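Local coordinates for dihydroorotase (Campylobacter jejuni subsp. jejuni, PDB 3PNU), which probably catalyses the reversible, zinc-dependent cyclisation of carbamoyl aspartate to dihydroorotate in pyrimidine biosynthesis, at residues Leu214-Asp219 with Val345-Gly350; Ala282-Pro287 with Trp331-Val336; Pro65-Cys68 with Asp72-Ala75. All coordinates share one frame; numbering follows the deposited sequence.

Contact 1: Leu214-Asp219 with Val345-Gly350; sequences LIITLD and VPYMAG
The hydroxyl oxygen of Tyr347 touches the aliphatic branches of two isoleucines, by van der Waals contact. Tyr347 OH lies 3.8 Å from Ile215 CD1, 4.1 Å from Ile215 CG2 and 4.2 Å from Ile216 CG2. These methyls gather round the oxygen end of the phenol and do not lie flat on its ring. Tyr347 reaches them by stretching away from its own backbone: CG stands trans to the backbone N (chi1 176°), which sends the ring out of the turn. That turn is a type II beta turn from Pro346 to Ala349, closed by a weak 3.3 Å bond from Ala349 N to Pro346 O, with Tyr347 and Met348 at its two corners. Met348 adds a second apolar touch, its terminal CE lying 4.2 Å from Ile215 CD1. In the TIM barrel, Leu214-Asp219 follows strand 205-209, and the turn at Val345-Gly350 leads into strand 352-357 of the antiparallel sheet. Helix 285-296 adds to this apolar patch, Val288 packing against both Ile215 and Met348. Further along, Thr217 is the N-cap of helix 218-223: its OG1 accepts a weak 3.2 Å bond from Asp219 N. Asp219 faces the dimer interface, where OD1 takes a hydrogen bond from Val162 N of the second subunit. The side chain of Ile216 is about 11 Å from that of Asp261, a zinc ligand.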
# COMPACT_ATOMS: atom_id res chain seq x y z
N LEU A 214 -12.98 -9.68 4.69
CA LEU A 214 -13.14 -11.13 4.69
C LEU A 214 -12.57 -11.70 3.39
O LEU A 214 -12.34 -12.90 3.28
CB LEU A 214 -14.61 -11.54 4.75
CG LEU A 214 -15.32 -11.35 6.08
CD1 LEU A 214 -16.83 -11.52 5.89
CD2 LEU A 214 -14.73 -12.30 7.13
N ILE A 215 -12.35 -10.81 2.43
CA ILE A 215 -11.94 -11.19 1.09
C ILE A 215 -10.50 -10.82 0.68
O ILE A 215 -9.77 -11.67 0.20
CB ILE A 215 -12.93 -10.56 0.08
CG1 ILE A 215 -14.36 -11.08 0.35
CG2 ILE A 215 -12.52 -10.89 -1.35
CD1 ILE A 215 -15.47 -10.42 -0.49
N ILE A 216 -10.11 -9.56 0.89
CA ILE A 216 -8.80 -9.08 0.42
C ILE A 216 -7.66 -9.08 1.46
O ILE A 216 -7.90 -9.15 2.67
CB ILE A 216 -8.92 -7.65 -0.16
CG1 ILE A 216 -9.07 -6.61 0.95
CG2 ILE A 216 -10.08 -7.56 -1.16
CD1 ILE A 216 -9.10 -5.20 0.47
N THR A 217 -6.43 -9.02 0.95
CA THR A 217 -5.22 -8.86 1.77
C THR A 217 -4.44 -7.71 1.15
O THR A 217 -4.81 -7.19 0.09
CB THR A 217 -4.30 -10.09 1.79
OG1 THR A 217 -3.61 -10.21 0.54
CG2 THR A 217 -5.06 -11.36 2.12
N LEU A 218 -3.34 -7.31 1.79
CA LEU A 218 -2.51 -6.23 1.25
C LEU A 218 -2.08 -6.51 -0.21
O LEU A 218 -1.95 -5.59 -1.01
CB LEU A 218 -1.26 -6.02 2.12
CG LEU A 218 -0.42 -4.78 1.79
CD1 LEU A 218 -1.25 -3.50 2.00
CD2 LEU A 218 0.86 -4.73 2.62
N ASP A 219 -1.85 -7.77 -0.55
CA ASP A 219 -1.46 -8.15 -1.92
C ASP A 219 -2.43 -7.64 -3.00
O ASP A 219 -2.00 -7.27 -4.09
CB ASP A 219 -1.27 -9.66 -2.05
CG ASP A 219 0.03 -10.16 -1.45
OD1 ASP A 219 0.93 -9.34 -1.18
OD2 ASP A 219 0.17 -11.38 -1.25
N VAL A 345 -18.15 5.19 -7.39
CA VAL A 345 -17.74 3.90 -7.91
C VAL A 345 -17.99 2.88 -6.82
O VAL A 345 -17.47 3.00 -5.71
CB VAL A 345 -16.24 3.85 -8.30
CG1 VAL A 345 -15.91 2.50 -8.93
CG2 VAL A 345 -15.87 5.01 -9.26
N PRO A 346 -18.78 1.86 -7.12
CA PRO A 346 -19.08 0.84 -6.13
C PRO A 346 -18.03 -0.24 -6.08
O PRO A 346 -17.24 -0.36 -7.00
CB PRO A 346 -20.37 0.23 -6.65
CG PRO A 346 -20.19 0.26 -8.11
CD PRO A 346 -19.44 1.56 -8.40
N TYR A 347 -18.06 -1.02 -5.00
CA TYR A 347 -17.18 -2.14 -4.78
C TYR A 347 -17.62 -3.22 -5.74
O TYR A 347 -18.80 -3.28 -6.11
CB TYR A 347 -17.30 -2.62 -3.32
CG TYR A 347 -16.49 -3.87 -2.98
CD1 TYR A 347 -15.11 -3.87 -3.07
CD2 TYR A 347 -17.11 -5.03 -2.55
CE1 TYR A 347 -14.37 -5.00 -2.76
CE2 TYR A 347 -16.36 -6.17 -2.22
CZ TYR A 347 -14.98 -6.13 -2.33
OH TYR A 347 -14.21 -7.23 -2.03
N MET A 348 -16.69 -4.08 -6.16
CA MET A 348 -17.02 -5.14 -7.11
C MET A 348 -17.56 -4.55 -8.44
O MET A 348 -18.14 -5.27 -9.24
CB MET A 348 -18.05 -6.08 -6.48
CG MET A 348 -17.52 -6.99 -5.38
SD MET A 348 -16.77 -8.49 -6.02
CE MET A 348 -16.22 -9.31 -4.52
N ALA A 349 -17.36 -3.25 -8.66
CA ALA A 349 -17.82 -2.58 -9.88
C ALA A 349 -17.52 -3.46 -11.11
O ALA A 349 -16.47 -4.09 -11.18
CB ALA A 349 -17.14 -1.24 -10.03
N GLY A 350 -18.47 -3.51 -12.05
CA GLY A 350 -18.31 -4.31 -13.27
C GLY A 350 -18.21 -5.82 -13.10
O GLY A 350 -18.00 -6.55 -14.06

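Contact 2: Ala282-Pro287 with Trp331-Val336; sequences APVILP and WQVPNV
Trp331 extends its indole from strand 331-332 toward Pro283 and Pro287, joining the antiparallel sheet to the start of helix 285-296, the helix that follows the last strand, 256-258, of the TIM barrel's parallel sheet. From CB the chain turns so that CG lies between the backbone N and the carbonyl carbon (chi1 70°), and the ring system swings across toward the helix. On its five-membered ring, NE1 makes a weak hydrogen bond to Phe355 O in strand 352-357, a weak link back to its own sheet. The six-membered ring does the touching. Its CZ2 is 4.2 Å from Pro287 CG, and the next atom round, CH2, is 4.1 Å from Pro283 O. Both partners come in at the rim of the indole, near its plane, so it is the rim and not a face of the indole that meets Ala282-Pro287, and the side chains of Trp331 and Pro287 cross at about a right angle. Two residues on, Val333 meets Val284, which also packs on Tyr347. Val333 and Val284 are likewise set at about a right angle. Trans to its carbonyl carbon (chi1 -63°), Val284 CG1 meets both branches of its partner: it lies 3.8 Å from Val333 CG1 and 3.9 Å from Val333 CG2.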
# COMPACT_ATOMS: atom_id res chain seq x y z
N ALA A 282 -22.04 -1.00 -0.05
CA ALA A 282 -23.48 -1.09 0.25
C ALA A 282 -24.29 -1.87 -0.77
O ALA A 282 -24.96 -2.84 -0.43
CB ALA A 282 -24.08 0.29 0.46
N PRO A 283 -24.24 -1.46 -2.04
CA PRO A 283 -25.04 -2.16 -3.05
C PRO A 283 -24.78 -3.63 -3.27
O PRO A 283 -25.61 -4.29 -3.83
CB PRO A 283 -24.71 -1.41 -4.35
CG PRO A 283 -23.71 -0.34 -3.99
CD PRO A 283 -23.73 -0.17 -2.53
N VAL A 284 -23.65 -4.15 -2.84
CA VAL A 284 -23.32 -5.54 -3.16
C VAL A 284 -23.14 -6.48 -1.97
O VAL A 284 -22.84 -7.66 -2.16
CB VAL A 284 -22.04 -5.55 -4.04
CG1 VAL A 284 -22.29 -4.84 -5.38
CG2 VAL A 284 -20.86 -4.87 -3.31
N ILE A 285 -23.37 -5.97 -0.76
CA ILE A 285 -23.14 -6.76 0.48
C ILE A 285 -23.85 -8.09 0.58
O ILE A 285 -23.22 -9.14 0.73
CB ILE A 285 -23.55 -5.97 1.74
CG1 ILE A 285 -22.67 -4.73 1.92
CG2 ILE A 285 -23.46 -6.87 2.97
CD1 ILE A 285 -23.25 -3.70 2.84
N LEU A 286 -25.18 -8.05 0.52
CA LEU A 286 -25.96 -9.26 0.69
C LEU A 286 -25.61 -10.36 -0.29
O LEU A 286 -25.33 -11.49 0.13
CB LEU A 286 -27.47 -8.96 0.66
CG LEU A 286 -27.94 -8.14 1.86
CD1 LEU A 286 -29.43 -7.87 1.73
CD2 LEU A 286 -27.60 -8.87 3.16
N PRO A 287 -25.62 -10.04 -1.58
CA PRO A 287 -25.30 -11.13 -2.51
C PRO A 287 -23.87 -11.66 -2.32
O PRO A 287 -23.65 -12.89 -2.29
CB PRO A 287 -25.54 -10.52 -3.90
CG PRO A 287 -25.68 -9.02 -3.68
CD PRO A 287 -26.06 -8.81 -2.26
N TRP A 331 -26.00 -11.10 -12.21
CA TRP A 331 -26.20 -9.69 -12.52
C TRP A 331 -24.86 -8.95 -12.47
O TRP A 331 -23.96 -9.32 -11.71
CB TRP A 331 -27.25 -9.03 -11.60
CG TRP A 331 -26.87 -8.83 -10.17
CD1 TRP A 331 -26.69 -9.79 -9.22
CD2 TRP A 331 -26.67 -7.56 -9.51
NE1 TRP A 331 -26.36 -9.21 -8.01
CE2 TRP A 331 -26.35 -7.84 -8.16
CE3 TRP A 331 -26.72 -6.23 -9.93
CZ2 TRP A 331 -26.08 -6.83 -7.23
CZ3 TRP A 331 -26.45 -5.21 -9.00
CH2 TRP A 331 -26.14 -5.53 -7.67
N GLN A 332 -24.73 -7.92 -13.31
CA GLN A 332 -23.50 -7.16 -13.38
C GLN A 332 -23.64 -5.91 -12.54
O GLN A 332 -24.68 -5.25 -12.56
CB GLN A 332 -23.17 -6.76 -14.81
CG GLN A 332 -21.78 -6.14 -14.93
CD GLN A 332 -21.41 -5.75 -16.34
OE1 GLN A 332 -22.28 -5.40 -17.15
NE2 GLN A 332 -20.12 -5.79 -16.64
N VAL A 333 -22.58 -5.57 -11.82
CA VAL A 333 -22.60 -4.43 -10.95
C VAL A 333 -22.32 -3.16 -11.73
O VAL A 333 -21.34 -3.09 -12.47
CB VAL A 333 -21.54 -4.58 -9.80
CG1 VAL A 333 -21.66 -3.40 -8.80
CG2 VAL A 333 -21.70 -5.92 -9.08
N PRO A 334 -23.19 -2.15 -11.58
CA PRO A 334 -22.96 -0.88 -12.26
C PRO A 334 -21.57 -0.36 -12.00
O PRO A 334 -21.01 -0.59 -10.93
CB PRO A 334 -23.98 0.06 -11.62
CG PRO A 334 -25.07 -0.82 -11.13
CD PRO A 334 -24.44 -2.15 -10.81
N ASN A 335 -21.01 0.34 -12.97
CA ASN A 335 -19.68 0.89 -12.82
C ASN A 335 -19.73 2.18 -12.01
O ASN A 335 -18.69 2.68 -11.58
CB ASN A 335 -19.05 1.11 -14.21
CG ASN A 335 -18.91 -0.19 -15.00
OD1 ASN A 335 -18.83 -1.28 -14.43
ND2 ASN A 335 -18.88 -0.07 -16.31
N VAL A 336 -20.93 2.71 -11.79
CA VAL A 336 -21.11 3.93 -11.02
C VAL A 336 -22.58 4.09 -10.60
O VAL A 336 -23.47 3.53 -11.22
CB VAL A 336 -20.67 5.17 -11.86
CG1 VAL A 336 -21.54 5.31 -13.11
CG2 VAL A 336 -20.72 6.46 -11.03

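Contact 3: Pro65-Cys68 with Asp72-Ala75; sequences PPLC and DLKA
The loop that runs from barrel strand 56-59 into helix 70-84 folds back on the first turns of that helix, with Leu67 against Leu73 and Asp72. This is a local closure between a loop and the helix it enters, in the TIM barrel, on a side where the substrate is predicted to bind: the side chain of Leu67 is about 8 Å from that of Asn62. Leu67 holds CG beside its backbone N (chi1 -55°), and its two methyls then divide the work. CD1 meets Leu73 CD1 methyl to methyl at 3.9 Å, the two side chains crossing at about a right angle. CD2 turns to Asp72, 4.2 Å from Asp72 O and 4.3 Å from Asp72 CB. Pro61 and Ile112 extend this apolar layer, touching Leu67 and Leu73 respectively. Beside it runs a polar layer in which Asp72 addresses the loop through water. Asp72 N is hydrogen-bonded to Asn69 OD1 at the start of the helix, while Asp72 OD2 lies within hydrogen-bonding distance of both waters, 3.3 Å from water 1 and 3.2 Å from water 2; since each water has other acceptors around it, neither need donate to OD2 all the time. Water 1 also reaches the loop carbonyl, 3.0 Å from Pro66 O. Water 2 is also an acceptor, taking the backbone amide of the loop at 2.7 Å from Cys68 N.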
# COMPACT_ATOMS: atom_id res chain seq x y z
N PRO A 65 -19.06 19.75 10.22
CA PRO A 65 -18.33 19.33 11.41
C PRO A 65 -18.94 18.05 11.98
O PRO A 65 -20.05 17.68 11.59
CB PRO A 65 -18.52 20.50 12.38
CG PRO A 65 -19.85 21.09 12.00
CD PRO A 65 -20.11 20.74 10.54
N PRO A 66 -18.23 17.38 12.89
CA PRO A 66 -18.77 16.14 13.41
C PRO A 66 -19.94 16.32 14.38
O PRO A 66 -19.95 17.25 15.19
CB PRO A 66 -17.56 15.49 14.12
CG PRO A 66 -16.36 16.38 13.76
CD PRO A 66 -16.93 17.71 13.49
N LEU A 67 -20.90 15.41 14.30
CA LEU A 67 -22.08 15.44 15.15
C LEU A 67 -21.69 15.36 16.61
O LEU A 67 -21.27 14.31 17.08
CB LEU A 67 -23.02 14.30 14.78
CG LEU A 67 -23.43 14.27 13.30
CD1 LEU A 67 -24.37 13.13 13.06
CD2 LEU A 67 -24.05 15.60 12.88
N CYS A 68 -21.83 16.48 17.33
CA CYS A 68 -21.49 16.55 18.76
C CYS A 68 -22.60 17.12 19.64
O CYS A 68 -22.35 17.48 20.80
CB CYS A 68 -20.19 17.35 18.96
SG CYS A 68 -18.68 16.55 18.27
N ASP A 72 -28.22 18.80 16.13
CA ASP A 72 -27.65 18.47 14.82
C ASP A 72 -27.89 17.01 14.47
O ASP A 72 -28.11 16.68 13.30
CB ASP A 72 -26.17 18.83 14.82
CG ASP A 72 -25.93 20.30 15.15
OD1 ASP A 72 -26.80 21.14 14.82
OD2 ASP A 72 -24.87 20.63 15.74
N LEU A 73 -27.88 16.14 15.48
CA LEU A 73 -28.12 14.70 15.28
C LEU A 73 -29.55 14.50 14.79
O LEU A 73 -29.78 13.80 13.81
CB LEU A 73 -27.86 13.93 16.59
CG LEU A 73 -27.92 12.40 16.60
CD1 LEU A 73 -26.77 11.79 15.81
CD2 LEU A 73 -27.86 11.89 18.02
N LYS A 74 -30.51 15.13 15.47
CA LYS A 74 -31.92 15.06 15.06
C LYS A 74 -32.04 15.55 13.62
O LYS A 74 -32.67 14.90 12.78
CB LYS A 74 -32.83 15.93 15.94
CG LYS A 74 -34.34 15.88 15.54
CD LYS A 74 -35.18 17.05 16.15
CE LYS A 74 -35.23 17.06 17.70
NZ LYS A 74 -35.91 15.86 18.28
N ALA A 75 -31.43 16.70 13.36
CA ALA A 75 -31.44 17.30 12.04
C ALA A 75 -30.96 16.32 10.98
O ALA A 75 -31.61 16.14 9.95
CB ALA A 75 -30.58 18.57 12.05
O HOH W 1 -22.44 18.78 14.57
O HOH W 2 -22.31 19.05 16.89

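Overall arrangement
From the N terminus, contact 3 comes first and closes the shortest loop, turning residues 65-68 onto the start of helix 70-84. Contact 1 opens much later, at Leu214-Asp219, and closes only at Val345-Gly350; contact 2, Ala282-Pro287 with Trp331-Val336, is nested inside that loop. The two are neighbours, with centres 11 Å apart, and a probable hydrogen bond of 2.9 Å from Gly350 N to Val333 O joins them. Together they tie the later part of the barrel to the antiparallel sheet. Contact 3 is remote, its centre 31 Å from that of contact 1 and 30 Å from that of contact 2.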